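Local coordinates for protein 2,3-dihydroxybenzoate-AMP ligase (Mycobacterium smegmatis, PDB 5KEI) that belongs to the ANL superfamily of AMP-binding enzymes, pairing a large AMP-binding region with the smaller C-terminal domain found in AMP-binding enzymes, at residues 359-364 against 377-382; 348-353 against 363-368; 402-407 against 436-441; 251-256 against 298-303; 27-32 against 411-416. All blocks are in the same frame, centred on the assembly; numbering follows the deposited sequence.

Contact 1. Residues 359-364 against 377-382; sequences LLNYTR and GRPLSP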
# COMPACT_ATOMS: atom_id res chain seq x y z
N LEU A 359 7.72 5.62 -1.71
CA LEU A 359 7.83 7.07 -1.98
C LEU A 359 6.59 7.89 -1.69
O LEU A 359 5.50 7.61 -2.19
CB LEU A 359 8.23 7.32 -3.43
CG LEU A 359 8.54 8.81 -3.72
CD1 LEU A 359 9.84 9.24 -3.08
CD2 LEU A 359 8.55 9.13 -5.20
N LEU A 360 6.77 8.92 -0.85
CA LEU A 360 5.70 9.87 -0.58
C LEU A 360 6.09 11.27 -1.06
O LEU A 360 7.20 11.75 -0.77
CB LEU A 360 5.37 9.88 0.92
CG LEU A 360 4.81 8.60 1.53
CD1 LEU A 360 4.81 8.66 3.05
CD2 LEU A 360 3.42 8.37 1.03
N ASN A 361 5.19 11.89 -1.81
CA ASN A 361 5.35 13.29 -2.23
C ASN A 361 4.25 14.12 -1.59
O ASN A 361 3.07 13.80 -1.73
CB ASN A 361 5.29 13.43 -3.76
CG ASN A 361 6.37 12.64 -4.44
OD1 ASN A 361 7.52 13.08 -4.49
ND2 ASN A 361 6.02 11.47 -4.96
N TYR A 362 4.66 15.15 -0.85
CA TYR A 362 3.74 16.06 -0.19
C TYR A 362 4.01 17.48 -0.62
O TYR A 362 5.16 17.85 -0.87
CB TYR A 362 3.90 16.06 1.33
CG TYR A 362 3.65 14.79 2.08
CD1 TYR A 362 2.39 14.51 2.61
CD2 TYR A 362 4.68 13.91 2.35
CE1 TYR A 362 2.18 13.36 3.34
CE2 TYR A 362 4.46 12.76 3.05
CZ TYR A 362 3.22 12.50 3.56
OH TYR A 362 3.02 11.35 4.28
N THR A 363 2.96 18.29 -0.65
CA THR A 363 3.15 19.73 -0.59
C THR A 363 3.45 20.06 0.87
O THR A 363 3.00 19.37 1.79
CB THR A 363 1.92 20.50 -1.11
OG1 THR A 363 0.71 19.94 -0.57
CG2 THR A 363 1.87 20.43 -2.62
N ARG A 364 4.24 21.10 1.11
CA ARG A 364 4.57 21.47 2.48
C ARG A 364 3.52 22.44 3.05
O ARG A 364 2.73 23.04 2.30
CB ARG A 364 5.98 22.07 2.55
CG ARG A 364 7.10 21.19 1.93
CD ARG A 364 6.92 19.70 2.25
NE ARG A 364 8.17 18.94 2.34
CZ ARG A 364 8.56 18.01 1.47
NH1 ARG A 364 7.80 17.72 0.42
NH2 ARG A 364 9.71 17.37 1.64
N GLY A 377 3.15 17.71 -4.98
CA GLY A 377 4.17 17.71 -3.93
C GLY A 377 5.60 17.38 -4.33
O GLY A 377 5.95 17.43 -5.50
N ARG A 378 6.44 17.06 -3.34
CA ARG A 378 7.81 16.65 -3.61
C ARG A 378 8.21 15.69 -2.48
O ARG A 378 7.49 15.63 -1.47
CB ARG A 378 8.76 17.88 -3.74
CG ARG A 378 8.91 18.74 -2.49
CD ARG A 378 9.80 19.98 -2.70
NE ARG A 378 9.67 20.87 -1.55
CZ ARG A 378 10.43 20.78 -0.46
NH1 ARG A 378 11.38 19.88 -0.39
NH2 ARG A 378 10.23 21.60 0.57
N PRO A 379 9.31 14.92 -2.66
CA PRO A 379 9.62 13.81 -1.74
C PRO A 379 9.77 14.17 -0.26
O PRO A 379 10.25 15.24 0.12
CB PRO A 379 10.95 13.26 -2.29
CG PRO A 379 10.89 13.57 -3.74
CD PRO A 379 10.22 14.91 -3.83
N LEU A 380 9.34 13.23 0.57
CA LEU A 380 9.29 13.38 2.02
C LEU A 380 10.67 13.46 2.64
O LEU A 380 10.91 14.24 3.56
CB LEU A 380 8.53 12.20 2.62
CG LEU A 380 8.51 11.93 4.13
CD1 LEU A 380 8.02 13.15 4.92
CD2 LEU A 380 7.61 10.71 4.38
N SER A 381 11.57 12.63 2.13
CA SER A 381 12.90 12.49 2.67
C SER A 381 13.93 13.10 1.74
O SER A 381 13.83 12.98 0.51
CB SER A 381 13.21 11.02 2.93
OG SER A 381 14.48 10.83 3.51
N PRO A 382 14.94 13.76 2.33
CA PRO A 382 16.12 14.25 1.62
C PRO A 382 16.84 13.14 0.85
O PRO A 382 17.46 13.40 -0.17
CB PRO A 382 17.02 14.77 2.74
CG PRO A 382 16.06 15.12 3.85
CD PRO A 382 15.00 14.06 3.77
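R364 folds back over R378 and P379 and fastens strand 360-362 to strand 378-379 from the side. Its chain leaves CB with CG beside the backbone N and bends at chi2 (-40°), which brings the rest of the chain across the second strand. CG lies 3.4 Å from R378 NH2. CD and NE pass the same nitrogen, and CZ comes to rest over the centre of the R378 guanidinium. The two planes, 13° apart, form a stack of like-charged groups with R364 NH2 3.6 Å from R378 NH1. Two bonds lying near the R364 guanidinium plane reach across and probably help offset the repulsion: NH1 to R378 O at 2.8 Å and a straighter one, NH2 to P379 O at 2.7 Å. NH1 also donates to Y362 O within its own segment, so it ties the two strands together. Both R378 O and Y362 O therefore take a backbone N-H and R364 NH1, each pair arriving from opposite faces of the carbonyl plane.

Underneath runs the backbone pairing, with Y362 and R378 as the hydrogen-bonded pair and L380 N reaching L360 O at 2.9 Å. N361 and P379 make the non-hydrogen-bonded pair. N361 OD1 rests 3.3 Å from P379 CD, while its ND2 turns to F353 O. Beside the Y362 ring, L380 CD2 meets L360 CD1 at 3.7 Å and touches the ring edge. This is an antiparallel strand pair closing one margin of the large mixed sheet, strand 378-379 being outermost.

Contact 2. Residues 348-353 against 363-368; sequences GLQQVF and TRIGDP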
# COMPACT_ATOMS: atom_id res chain seq x y z
N GLY A 348 -6.14 25.02 3.79
CA GLY A 348 -5.12 24.10 4.28
C GLY A 348 -5.09 22.77 3.54
O GLY A 348 -4.94 21.73 4.16
N LEU A 349 -5.23 22.83 2.23
CA LEU A 349 -5.12 21.67 1.36
C LEU A 349 -3.68 21.21 1.32
O LEU A 349 -2.76 22.04 1.28
CB LEU A 349 -5.61 22.00 -0.05
CG LEU A 349 -5.18 21.10 -1.21
CD1 LEU A 349 -5.90 19.75 -1.15
CD2 LEU A 349 -5.39 21.79 -2.58
N GLN A 350 -3.48 19.90 1.35
CA GLN A 350 -2.17 19.35 1.05
C GLN A 350 -2.34 18.26 0.03
O GLN A 350 -3.17 17.37 0.21
CB GLN A 350 -1.50 18.80 2.30
CG GLN A 350 -0.14 18.21 2.05
CD GLN A 350 0.38 17.53 3.27
OE1 GLN A 350 -0.26 16.61 3.78
NE2 GLN A 350 1.53 17.98 3.78
N GLN A 351 -1.60 18.34 -1.07
CA GLN A 351 -1.66 17.27 -2.06
C GLN A 351 -0.63 16.21 -1.70
O GLN A 351 0.51 16.52 -1.30
CB GLN A 351 -1.45 17.79 -3.49
CG GLN A 351 -2.60 18.68 -3.97
CD GLN A 351 -2.86 18.62 -5.49
OE1 GLN A 351 -2.78 17.55 -6.10
NE2 GLN A 351 -3.17 19.77 -6.09
N VAL A 352 -1.05 14.96 -1.79
CA VAL A 352 -0.19 13.83 -1.49
C VAL A 352 -0.18 12.83 -2.65
O VAL A 352 -1.21 12.30 -3.01
CB VAL A 352 -0.64 13.11 -0.21
CG1 VAL A 352 0.37 12.01 0.16
CG2 VAL A 352 -0.85 14.11 0.92
N PHE A 353 0.99 12.60 -3.23
CA PHE A 353 1.16 11.57 -4.23
C PHE A 353 2.10 10.53 -3.66
O PHE A 353 3.31 10.75 -3.57
CB PHE A 353 1.71 12.17 -5.54
CG PHE A 353 2.24 11.15 -6.50
CD1 PHE A 353 1.44 10.09 -6.93
CD2 PHE A 353 3.53 11.26 -7.01
CE1 PHE A 353 1.93 9.15 -7.83
CE2 PHE A 353 4.02 10.32 -7.91
CZ PHE A 353 3.22 9.27 -8.32
N THR A 363 2.96 18.29 -0.65
CA THR A 363 3.15 19.73 -0.59
C THR A 363 3.45 20.06 0.87
O THR A 363 3.00 19.37 1.79
CB THR A 363 1.92 20.50 -1.11
OG1 THR A 363 0.71 19.94 -0.57
CG2 THR A 363 1.87 20.43 -2.62
N ARG A 364 4.24 21.10 1.11
CA ARG A 364 4.57 21.47 2.48
C ARG A 364 3.52 22.44 3.05
O ARG A 364 2.73 23.04 2.30
CB ARG A 364 5.98 22.07 2.55
CG ARG A 364 7.10 21.19 1.93
CD ARG A 364 6.92 19.70 2.25
NE ARG A 364 8.17 18.94 2.34
CZ ARG A 364 8.56 18.01 1.47
NH1 ARG A 364 7.80 17.72 0.42
NH2 ARG A 364 9.71 17.37 1.64
N ILE A 365 3.47 22.56 4.37
CA ILE A 365 2.38 23.26 5.04
C ILE A 365 2.28 24.75 4.70
O ILE A 365 1.18 25.29 4.49
CB ILE A 365 2.47 23.10 6.56
CG1 ILE A 365 2.22 21.64 6.95
CG2 ILE A 365 1.45 23.98 7.27
CD1 ILE A 365 0.93 21.10 6.43
N GLY A 366 3.41 25.44 4.60
CA GLY A 366 3.31 26.85 4.22
C GLY A 366 3.22 27.19 2.73
O GLY A 366 3.22 28.36 2.38
N ASP A 367 3.17 26.17 1.87
CA ASP A 367 3.36 26.38 0.42
C ASP A 367 2.34 27.28 -0.24
O ASP A 367 1.15 27.23 0.10
CB ASP A 367 3.37 25.04 -0.30
CG ASP A 367 4.71 24.40 -0.27
OD1 ASP A 367 5.64 25.11 0.16
OD2 ASP A 367 4.83 23.23 -0.68
N PRO A 368 2.80 28.10 -1.22
CA PRO A 368 1.94 29.01 -1.98
C PRO A 368 0.77 28.32 -2.66
O PRO A 368 0.90 27.18 -3.08
CB PRO A 368 2.90 29.61 -3.02
CG PRO A 368 4.13 28.82 -2.95
CD PRO A 368 4.21 28.28 -1.57
O HOH W 1 0.40 21.57 1.75
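T363 N gives its hydrogen to Q351 O at 3.1 Å, a backbone bond made just past the end of strand 360-362, before the chain turns away from strand 349-354. The side chain of T363 supplies the next bond. OG1 sits between the backbone N and the carbonyl carbon (chi1 46°), and from there it accepts Q351 N at 2.9 Å. Q351 thus has both its N and its O held by the same threonine, while its amide group reaches off to L372 and Q376.

Q350 runs past T363 in the opposite direction. Fully extended, with CG anti to the backbone N, it passes OG1 at 3.3 Å from CG and delivers NE2 to T363 O at 2.8 Å, meeting that carbonyl almost head-on. The other end of its amide, OE1, is held by Q327, so the group is fixed from two sides. I365 adds a light touch, CD1 against Q350 NE2.

A water carries the link further: it donates to L349 O and to R364 O, and lies 2.9 Å from T363 OG1. Beyond it the chain closes on itself. D367 OD2 takes R364 N at 2.8 Å from above the carboxylate plane, an added brace across a type I beta turn from R364 to D367. The turn itself is closed by D367 N bonding to R364 O, and it carries the chain from the sheet to helix 369-374, where P368 is the N-cap.

Contact 3. Residues 402-407 against 436-441; sequences GELLVR and DRVRRF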
# COMPACT_ATOMS: atom_id res chain seq x y z
N GLY A 402 8.22 11.41 -17.93
CA GLY A 402 8.77 10.07 -18.06
C GLY A 402 8.17 9.11 -17.06
O GLY A 402 7.19 9.42 -16.39
N GLU A 403 8.75 7.92 -16.94
CA GLU A 403 8.29 7.03 -15.90
C GLU A 403 9.06 7.31 -14.61
O GLU A 403 10.29 7.45 -14.60
CB GLU A 403 8.44 5.57 -16.30
CG GLU A 403 7.99 4.61 -15.21
CD GLU A 403 8.04 3.16 -15.63
OE1 GLU A 403 8.67 2.86 -16.67
OE2 GLU A 403 7.43 2.33 -14.92
N LEU A 404 8.33 7.39 -13.51
CA LEU A 404 8.92 7.58 -12.19
C LEU A 404 9.53 6.28 -11.63
O LEU A 404 8.87 5.24 -11.57
CB LEU A 404 7.87 8.13 -11.24
CG LEU A 404 8.29 8.25 -9.78
CD1 LEU A 404 9.40 9.29 -9.63
CD2 LEU A 404 7.09 8.58 -8.91
N LEU A 405 10.80 6.35 -11.25
CA LEU A 405 11.49 5.28 -10.55
C LEU A 405 11.95 5.82 -9.20
O LEU A 405 12.33 6.99 -9.10
CB LEU A 405 12.70 4.79 -11.35
CG LEU A 405 12.60 3.82 -12.53
CD1 LEU A 405 11.59 4.26 -13.59
CD2 LEU A 405 13.99 3.67 -13.14
N VAL A 406 11.94 4.98 -8.17
CA VAL A 406 12.23 5.48 -6.82
C VAL A 406 13.00 4.48 -5.97
O VAL A 406 12.83 3.26 -6.09
CB VAL A 406 10.94 5.86 -6.07
CG1 VAL A 406 9.98 4.65 -5.95
CG2 VAL A 406 11.27 6.44 -4.71
N ARG A 407 13.86 5.03 -5.12
CA ARG A 407 14.60 4.28 -4.12
C ARG A 407 14.83 5.22 -2.94
O ARG A 407 15.10 6.40 -3.14
CB ARG A 407 15.91 3.77 -4.70
CG ARG A 407 16.61 2.74 -3.87
CD ARG A 407 17.93 2.36 -4.53
NE ARG A 407 18.89 3.46 -4.52
CZ ARG A 407 20.03 3.44 -5.20
NH1 ARG A 407 20.35 2.37 -5.92
NH2 ARG A 407 20.86 4.47 -5.16
N ASP A 436 4.00 5.17 -13.03
CA ASP A 436 3.40 6.51 -13.10
C ASP A 436 4.15 7.42 -14.08
O ASP A 436 5.38 7.44 -14.09
CB ASP A 436 3.36 7.17 -11.71
CG ASP A 436 2.45 6.45 -10.74
OD1 ASP A 436 1.32 6.10 -11.13
OD2 ASP A 436 2.87 6.20 -9.59
N ARG A 437 3.41 8.16 -14.88
CA ARG A 437 3.99 9.15 -15.78
C ARG A 437 3.97 10.48 -15.05
O ARG A 437 2.91 10.92 -14.61
CB ARG A 437 3.20 9.23 -17.10
CG ARG A 437 3.96 9.85 -18.27
CD ARG A 437 3.01 10.17 -19.43
NE ARG A 437 2.09 9.08 -19.76
CZ ARG A 437 0.80 9.25 -20.06
NH1 ARG A 437 0.28 10.48 -20.06
NH2 ARG A 437 0.02 8.20 -20.36
N VAL A 438 5.13 11.11 -14.88
CA VAL A 438 5.23 12.36 -14.12
C VAL A 438 6.22 13.33 -14.77
O VAL A 438 7.03 12.94 -15.61
CB VAL A 438 5.70 12.12 -12.64
CG1 VAL A 438 4.82 11.09 -11.92
CG2 VAL A 438 7.16 11.66 -12.60
N ARG A 439 6.16 14.59 -14.38
CA ARG A 439 7.23 15.51 -14.70
C ARG A 439 7.55 16.30 -13.45
O ARG A 439 6.67 16.52 -12.62
CB ARG A 439 6.86 16.44 -15.86
CG ARG A 439 5.66 17.30 -15.62
CD ARG A 439 5.22 17.97 -16.89
NE ARG A 439 4.10 18.87 -16.65
CZ ARG A 439 3.69 19.79 -17.52
NH1 ARG A 439 4.31 19.92 -18.69
NH2 ARG A 439 2.67 20.59 -17.22
N ARG A 440 8.82 16.66 -13.30
CA ARG A 440 9.26 17.55 -12.23
C ARG A 440 9.59 18.88 -12.87
O ARG A 440 10.48 18.96 -13.72
CB ARG A 440 10.47 16.99 -11.50
CG ARG A 440 11.09 17.97 -10.49
CD ARG A 440 12.16 17.29 -9.64
NE ARG A 440 12.95 16.36 -10.44
CZ ARG A 440 13.75 15.42 -9.93
NH1 ARG A 440 13.88 15.30 -8.61
NH2 ARG A 440 14.42 14.61 -10.75
N PHE A 441 8.86 19.92 -12.50
CA PHE A 441 9.09 21.25 -13.06
C PHE A 441 10.52 21.71 -12.75
O PHE A 441 10.99 21.61 -11.61
CB PHE A 441 8.08 22.26 -12.52
CG PHE A 441 6.65 21.91 -12.83
CD1 PHE A 441 6.10 22.21 -14.07
CD2 PHE A 441 5.85 21.29 -11.88
CE1 PHE A 441 4.77 21.89 -14.36
CE2 PHE A 441 4.52 20.97 -12.17
CZ PHE A 441 3.99 21.27 -13.40
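G402 and V438 form a hydrogen-bonded pair in the four-stranded antiparallel sheet, where strand 402-407 lies between 385-389 and 432-440. Two bonds join them, G402 N to V438 O at 3.0 Å and V438 N to G402 O at 3.1 Å. The local axes of the two strands stand 95° apart, and within these segments the touching stops at L404 and V438.

The tight side is the face of L404 and V438. L404 points its CB toward the second strand, 3.8 Å from V438 CG2; I386 and I388 of strand 385-389 and V452 of strand 450-455 pack on the same pair of side chains. The opposite face is looser and partly exposed. Here E403 and R437 face each other as the non-hydrogen-bonded pair, yet what they offer across the contact is mostly chain carbon over backbone: R437 CG stands 3.8 Å from G402 O and E403 CG 4.0 Å from D436 O. Their charged ends go elsewhere, E403 weakly to G435 N and R437 weakly to R455 O. D436 salt-bridges to R455 with OD1, and its backbone oxygen accepts L404 N at 3.0 Å in a nearly straight bond (167°).

Contact 4. Residues 251-256 against 298-303; sequences VALPAA and ATALVP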
# COMPACT_ATOMS: atom_id res chain seq x y z
N VAL A 251 -9.94 9.51 10.56
CA VAL A 251 -9.69 8.41 9.63
C VAL A 251 -10.94 8.18 8.81
O VAL A 251 -11.89 7.53 9.27
CB VAL A 251 -9.29 7.13 10.38
CG1 VAL A 251 -9.10 5.96 9.41
CG2 VAL A 251 -8.02 7.39 11.20
N ALA A 252 -10.96 8.72 7.61
CA ALA A 252 -12.14 8.64 6.75
C ALA A 252 -11.98 7.55 5.68
O ALA A 252 -12.95 6.94 5.24
CB ALA A 252 -12.42 9.99 6.11
N LEU A 253 -10.74 7.33 5.26
CA LEU A 253 -10.40 6.25 4.34
C LEU A 253 -10.26 4.92 5.11
O LEU A 253 -10.18 4.94 6.34
CB LEU A 253 -9.12 6.60 3.60
CG LEU A 253 -9.27 7.87 2.76
CD1 LEU A 253 -7.90 8.50 2.45
CD2 LEU A 253 -10.06 7.56 1.49
N PRO A 254 -10.24 3.77 4.41
CA PRO A 254 -10.07 2.50 5.12
C PRO A 254 -8.77 2.44 5.92
O PRO A 254 -7.69 2.57 5.35
CB PRO A 254 -10.07 1.46 4.00
CG PRO A 254 -9.88 2.22 2.75
CD PRO A 254 -10.47 3.56 2.97
N ALA A 255 -8.88 2.24 7.22
CA ALA A 255 -7.75 2.38 8.14
C ALA A 255 -6.53 1.55 7.76
O ALA A 255 -5.42 1.89 8.15
CB ALA A 255 -8.19 2.04 9.56
N ALA A 256 -6.71 0.47 7.01
CA ALA A 256 -5.57 -0.42 6.73
C ALA A 256 -4.74 0.05 5.56
O ALA A 256 -3.65 -0.47 5.31
CB ALA A 256 -6.05 -1.85 6.48
N ALA A 298 -7.68 17.59 11.22
CA ALA A 298 -6.98 16.99 10.09
C ALA A 298 -7.69 15.76 9.57
O ALA A 298 -8.26 14.99 10.34
CB ALA A 298 -5.52 16.63 10.49
N THR A 299 -7.66 15.57 8.26
CA THR A 299 -8.16 14.33 7.68
C THR A 299 -7.56 14.09 6.31
O THR A 299 -6.91 14.96 5.74
CB THR A 299 -9.70 14.33 7.58
OG1 THR A 299 -10.15 13.02 7.19
CG2 THR A 299 -10.20 15.36 6.57
N ALA A 300 -7.76 12.89 5.78
CA ALA A 300 -7.27 12.57 4.46
C ALA A 300 -8.41 12.02 3.64
O ALA A 300 -9.21 11.21 4.13
CB ALA A 300 -6.12 11.56 4.54
N LEU A 301 -8.50 12.47 2.39
CA LEU A 301 -9.55 12.05 1.47
C LEU A 301 -8.98 11.78 0.09
O LEU A 301 -7.81 12.02 -0.18
CB LEU A 301 -10.65 13.12 1.36
CG LEU A 301 -11.34 13.64 2.62
CD1 LEU A 301 -12.25 14.80 2.29
CD2 LEU A 301 -12.12 12.52 3.29
N VAL A 302 -9.85 11.31 -0.80
CA VAL A 302 -9.49 11.06 -2.18
C VAL A 302 -10.18 12.20 -2.94
O VAL A 302 -11.09 12.82 -2.39
CB VAL A 302 -9.94 9.63 -2.60
CG1 VAL A 302 -11.39 9.59 -3.10
CG2 VAL A 302 -8.99 9.01 -3.60
N PRO A 303 -9.73 12.54 -4.17
CA PRO A 303 -10.32 13.70 -4.86
C PRO A 303 -11.84 13.65 -5.07
O PRO A 303 -12.50 14.68 -4.89
CB PRO A 303 -9.60 13.69 -6.21
CG PRO A 303 -8.26 13.12 -5.89
CD PRO A 303 -8.51 12.06 -4.86
O HOH W 2 -8.71 9.43 6.26
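A252 and L253 leave strand 248-251 and pass beside strand 298-301, its parallel neighbour in the large mixed sheet of this ANL-type AMP-binding region. The contact lies where strand 248-251 has run out into the loop leading to helix 258-262, and no direct hydrogen bond joins the two segments.

Apolar contacts come first, and they divide by face. On one side A252 points its methyl at the strand, where CB meets L301 CD2 at 3.8 Å. L301 starts out away from the loop, but with CG beside the backbone N (chi1 -54°) its end swings back to make that contact. L326 of strand 325-328 packs against both T299 and L301. On the other side L253 takes over, its CD1 4.1 Å from A300 CB, with F259 of helix 258-262 covering both residues. CD2 is turned towards the backbone of V302, the N-cap of helix 303-310.

The second kind is carbon against oxygen. L253 CD1 comes within 3.4 Å of A300 O, and CG follows at 3.6 Å, so the branched end of the leucine lies close against the carbonyl. On the A252 side, T299 OG1 stands 3.9 Å from A252 CB and is hydrogen-bonded to L250 O.

Polar traffic goes through solvent. Where direct strand pairing has ended, one water stands between the loop and the strand: it accepts from A252 N at 2.7 Å and donates to A300 O at 2.8 Å.

Contact 5. Residues 27-32 against 411-416; sequences PFPAER and TLNGYF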
# COMPACT_ATOMS: atom_id res chain seq x y z
N PRO A 27 15.94 -7.64 1.79
CA PRO A 27 16.32 -6.62 2.77
C PRO A 27 16.90 -5.37 2.13
O PRO A 27 17.27 -5.40 0.97
CB PRO A 27 17.38 -7.32 3.63
CG PRO A 27 17.89 -8.45 2.81
CD PRO A 27 16.75 -8.87 1.92
N PHE A 28 16.97 -4.28 2.89
CA PHE A 28 17.74 -3.12 2.48
C PHE A 28 19.21 -3.49 2.47
O PHE A 28 19.69 -4.14 3.40
CB PHE A 28 17.51 -1.94 3.41
CG PHE A 28 16.20 -1.26 3.21
CD1 PHE A 28 16.13 -0.06 2.51
CD2 PHE A 28 15.03 -1.83 3.69
CE1 PHE A 28 14.93 0.57 2.32
CE2 PHE A 28 13.81 -1.20 3.50
CZ PHE A 28 13.76 0.00 2.81
N PRO A 29 19.94 -3.08 1.44
CA PRO A 29 21.39 -3.30 1.45
C PRO A 29 22.05 -2.66 2.67
O PRO A 29 21.70 -1.54 3.06
CB PRO A 29 21.86 -2.64 0.15
CG PRO A 29 20.61 -2.57 -0.72
CD PRO A 29 19.49 -2.34 0.24
N ALA A 30 22.99 -3.38 3.27
CA ALA A 30 23.71 -2.95 4.47
C ALA A 30 24.21 -1.50 4.44
O ALA A 30 24.02 -0.76 5.41
CB ALA A 30 24.89 -3.90 4.72
N GLU A 31 24.82 -1.08 3.34
CA GLU A 31 25.42 0.25 3.29
C GLU A 31 24.35 1.35 3.29
O GLU A 31 24.56 2.42 3.86
CB GLU A 31 26.34 0.40 2.07
CG GLU A 31 25.64 0.41 0.70
CD GLU A 31 25.24 -0.98 0.19
OE1 GLU A 31 25.43 -1.98 0.95
OE2 GLU A 31 24.73 -1.08 -0.96
N ARG A 32 23.20 1.09 2.66
CA ARG A 32 22.10 2.06 2.66
C ARG A 32 21.46 2.07 4.05
O ARG A 32 21.13 3.13 4.58
CB ARG A 32 21.06 1.74 1.57
CG ARG A 32 21.54 1.88 0.12
CD ARG A 32 20.44 1.42 -0.84
NE ARG A 32 19.17 2.08 -0.53
CZ ARG A 32 17.96 1.61 -0.81
NH1 ARG A 32 17.80 0.46 -1.45
NH2 ARG A 32 16.88 2.32 -0.46
N THR A 411 11.29 2.84 0.89
CA THR A 411 10.80 2.24 -0.35
C THR A 411 11.29 0.79 -0.47
O THR A 411 12.47 0.51 -0.29
CB THR A 411 11.24 3.05 -1.60
OG1 THR A 411 10.55 4.31 -1.61
CG2 THR A 411 10.90 2.30 -2.89
N LEU A 412 10.37 -0.13 -0.77
CA LEU A 412 10.69 -1.55 -0.74
C LEU A 412 11.73 -1.95 -1.78
O LEU A 412 11.90 -1.28 -2.80
CB LEU A 412 9.42 -2.38 -0.92
CG LEU A 412 9.03 -2.77 -2.35
CD1 LEU A 412 7.85 -3.73 -2.30
CD2 LEU A 412 8.68 -1.55 -3.17
N ASN A 413 12.43 -3.04 -1.50
CA ASN A 413 13.48 -3.54 -2.37
C ASN A 413 13.02 -4.82 -3.08
O ASN A 413 13.71 -5.35 -3.93
CB ASN A 413 14.73 -3.78 -1.56
CG ASN A 413 15.17 -2.54 -0.82
OD1 ASN A 413 15.79 -1.66 -1.40
ND2 ASN A 413 14.82 -2.44 0.47
N GLY A 414 11.83 -5.29 -2.70
CA GLY A 414 11.13 -6.33 -3.42
C GLY A 414 9.78 -6.56 -2.77
O GLY A 414 9.59 -6.30 -1.58
N TYR A 415 8.82 -7.05 -3.54
CA TYR A 415 7.57 -7.53 -2.97
C TYR A 415 7.82 -8.78 -2.15
O TYR A 415 8.86 -9.44 -2.29
CB TYR A 415 6.55 -7.80 -4.07
CG TYR A 415 6.06 -6.56 -4.75
CD1 TYR A 415 6.46 -6.24 -6.03
CD2 TYR A 415 5.18 -5.69 -4.10
CE1 TYR A 415 6.03 -5.11 -6.65
CE2 TYR A 415 4.72 -4.54 -4.73
CZ TYR A 415 5.15 -4.26 -6.01
OH TYR A 415 4.73 -3.13 -6.67
N PHE A 416 6.88 -9.12 -1.26
CA PHE A 416 7.08 -10.26 -0.37
C PHE A 416 6.74 -11.57 -1.07
O PHE A 416 5.65 -11.73 -1.61
CB PHE A 416 6.23 -10.12 0.88
CG PHE A 416 6.48 -11.19 1.90
CD1 PHE A 416 7.54 -11.08 2.80
CD2 PHE A 416 5.68 -12.32 1.95
CE1 PHE A 416 7.78 -12.07 3.74
CE2 PHE A 416 5.92 -13.31 2.89
CZ PHE A 416 6.98 -13.18 3.78
O HOH W 3 14.56 1.62 -1.63
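The lead-in to helix 30-38, for which P29 is the N-cap, meets the loop between strand 402-407 and helix 419-425. The meeting centres on N413, whose amide is shared by two residues of the lead-in and the first turn. Its ND2 stands over the centre of the F28 ring, about 3.1 Å above the plane and nearly equidistant from the ring carbons, with F28 CG at 3.3 Å. The amide plane is turned 84° against the ring, so the group stands upright on the face instead of lying flat. Its other end, OD1, accepts R32 NH1 at 2.9 Å; this bond is bent (137°), and OD1 sits somewhat out of the guanidinium plane.

R32 gets there by a bend at chi3 (51°) after an extended start. The bend brings the guanidinium alongside F28, with F28 CD1 above one of its faces, nearer the rim than the centre. Ring, guanidinium and amide therefore touch one another in turn. The other terminal nitrogen, NH2, works through a water in the guanidinium plane: the water accepts from R32 NH2 at 2.7 Å and donates to T411 O at 2.7 Å. That carbonyl also approaches the far end of the ring, with F28 CZ 3.4 Å from T411 O.

Around this surface contact, Y36 on the same helix takes a further bond from R32 NH2, and W42 meets the F28 ring edge-to-face. R407 of strand 402-407 packs on R32, while on either side of N413 in sequence L412 and Y415 pack on strand 222-226.

In the fold
Contacts 1 and 2 are buried neighbours in the large mixed sheet: they share T363 and R364, and N361 N probably bonds to F353 O between strands 360-362 and 349-354. Contact 4 is also buried and reaches the same sheet, but touches neither; it relies on methyl packing and one water where contacts 1 and 2 use many direct bonds. Contact 3, partly buried, belongs to the separate four-stranded sheet and is mainly backbone pairing. It meets contact 1 through L359 against V406 and contact 2 through F353 against L404. Contact 5 lies at the surface, polar and solvent-bridged, and touches contact 1 at L359 and T411, and contact 3 beside strand 402-407.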